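Local coordinates for protein beta-hexosaminidase Amuc_2018 (Akkermansia muciniphila, PDB 6JEB) that hydrolyses terminal non-reducing N-acetyl-D-hexosamine units from N-acetyl-beta-D-hexosaminides, including N-acetylglucosamine from N-glycans and chitobiose, at residues A[353-358]-A[365-370]. Sequence-based numbering, arbitrary orientation.
Sequences LDFPQI and GWMKTT
The substrate pocket of this family 20 glycoside hydrolase, a TIM-barrel enzyme, is lined in part by the loop between strand 342-345 and helix 372-376, whose L353 and D354 bind substrate; within this loop 365-370 folds against 353-358. F355 fills the junction between W366, M367, K368 and T370. With its CG beside the backbone N (chi1 -65°), the ring reaches across the other segment and brings CE1 to 3.8 Å from W366 CH2. The two aromatic planes are nearly perpendicular (86°), but the approach is oblique. W366 also turns one face to its neighbour M367, whose CG sits over the ring centre, so the indole and F355 both pack against this methionine. M367 CG lies 3.9 Å from F355 CD1, and the sulfur makes an oblique Met-aromatic contact, SD being 5.1 Å from the F355 ring centroid. Beyond CG the methionine chain is extended, which carries CE to 3.6 Å from OD2 of D354, a carboxylate that also touches the substrate-binding W400. At the F355 edge, near the ring plane, stands T370 OG1, itself gripped by NZ of K368, which has a second partner in the E349 carbonyl. Without the ring, as with an alanine here, a gap is likely to open between W366, M367 and T370, leaving the methionine freer to shift beside D354. K368 O is buried without a hydrogen-bonding partner, lying 3.4 Å from P356 CD. Outside the contact, R417 hydrogen-bonds F355 O through NH2 and T370 O through NH1, linking the two segments to helix 417-426. Between the two segments themselves, T370 N donates to P356 O at 3.0 Å, with an N-H...O angle of 153°.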
# COMPACT_ATOMS: atom_id res chain seq x y z
N LEU A 353 -0.60 9.14 3.32
CA LEU A 353 -0.62 10.16 2.29
C LEU A 353 -2.00 10.78 2.09
O LEU A 353 -2.15 11.66 1.24
CB LEU A 353 -0.05 9.61 0.97
CG LEU A 353 1.36 9.03 1.13
CD1 LEU A 353 1.96 8.64 -0.22
CD2 LEU A 353 2.30 10.00 1.89
N ASP A 354 -2.99 10.36 2.88
CA ASP A 354 -4.24 11.12 2.92
C ASP A 354 -4.07 12.45 3.65
O ASP A 354 -4.88 13.35 3.45
CB ASP A 354 -5.37 10.27 3.54
CG ASP A 354 -5.01 9.69 4.91
OD1 ASP A 354 -3.85 9.27 5.12
OD2 ASP A 354 -5.91 9.64 5.78
N PHE A 355 -3.03 12.59 4.47
CA PHE A 355 -2.84 13.83 5.22
C PHE A 355 -2.39 14.94 4.26
O PHE A 355 -1.74 14.66 3.25
CB PHE A 355 -1.77 13.65 6.31
CG PHE A 355 -2.14 12.66 7.41
CD1 PHE A 355 -3.38 12.03 7.44
CD2 PHE A 355 -1.23 12.37 8.41
CE1 PHE A 355 -3.70 11.13 8.46
CE2 PHE A 355 -1.53 11.47 9.43
CZ PHE A 355 -2.78 10.85 9.45
N PRO A 356 -2.74 16.20 4.55
CA PRO A 356 -2.33 17.29 3.65
C PRO A 356 -0.82 17.43 3.60
O PRO A 356 -0.13 17.22 4.60
CB PRO A 356 -3.00 18.52 4.26
CG PRO A 356 -3.18 18.17 5.72
CD PRO A 356 -3.48 16.69 5.72
N GLN A 357 -0.30 17.81 2.43
CA GLN A 357 1.14 17.92 2.25
C GLN A 357 1.67 19.34 2.42
O GLN A 357 2.88 19.52 2.58
CB GLN A 357 1.59 17.36 0.90
CG GLN A 357 1.15 18.16 -0.32
CD GLN A 357 1.05 17.26 -1.53
OE1 GLN A 357 2.06 16.87 -2.10
NE2 GLN A 357 -0.17 16.89 -1.91
N ILE A 358 0.80 20.35 2.38
CA ILE A 358 1.18 21.73 2.62
C ILE A 358 0.23 22.30 3.66
O ILE A 358 -0.99 22.14 3.54
CB ILE A 358 1.16 22.57 1.32
CG1 ILE A 358 2.26 22.08 0.37
CG2 ILE A 358 1.32 24.06 1.63
CD1 ILE A 358 2.17 22.67 -1.01
N GLY A 365 -10.42 18.92 9.84
CA GLY A 365 -10.54 19.20 11.25
C GLY A 365 -9.66 18.38 12.17
O GLY A 365 -9.76 18.53 13.39
N TRP A 366 -8.79 17.53 11.63
CA TRP A 366 -8.00 16.67 12.51
C TRP A 366 -6.62 16.29 11.97
O TRP A 366 -5.72 16.00 12.77
CB TRP A 366 -8.78 15.41 12.89
CG TRP A 366 -9.03 14.50 11.73
CD1 TRP A 366 -10.08 14.54 10.86
CD2 TRP A 366 -8.22 13.39 11.32
NE1 TRP A 366 -9.97 13.54 9.93
CE2 TRP A 366 -8.83 12.82 10.19
CE3 TRP A 366 -7.02 12.83 11.80
CZ2 TRP A 366 -8.30 11.71 9.53
CZ3 TRP A 366 -6.49 11.73 11.13
CH2 TRP A 366 -7.13 11.19 10.02
N MET A 367 -6.44 16.25 10.65
CA MET A 367 -5.20 15.70 10.10
C MET A 367 -4.03 16.65 10.31
O MET A 367 -4.13 17.85 10.05
CB MET A 367 -5.35 15.44 8.60
CG MET A 367 -6.36 14.38 8.23
SD MET A 367 -6.44 14.33 6.44
CE MET A 367 -7.48 12.89 6.17
N LYS A 368 -2.91 16.10 10.76
CA LYS A 368 -1.66 16.85 10.75
C LYS A 368 -1.14 16.96 9.32
O LYS A 368 -1.52 16.21 8.42
CB LYS A 368 -0.61 16.16 11.62
CG LYS A 368 0.15 15.03 10.93
CD LYS A 368 1.37 14.61 11.74
CE LYS A 368 2.21 13.55 11.04
NZ LYS A 368 3.22 14.09 10.06
N THR A 369 -0.25 17.93 9.11
CA THR A 369 0.42 18.08 7.83
C THR A 369 1.64 17.16 7.80
O THR A 369 2.40 17.10 8.77
CB THR A 369 0.84 19.54 7.63
OG1 THR A 369 -0.33 20.36 7.64
CG2 THR A 369 1.58 19.72 6.30
N THR A 370 1.80 16.43 6.69
CA THR A 370 3.02 15.68 6.42
C THR A 370 3.62 16.24 5.14
O THR A 370 3.16 15.93 4.04
CB THR A 370 2.74 14.18 6.28
OG1 THR A 370 2.10 13.70 7.47
CG2 THR A 370 4.05 13.42 6.03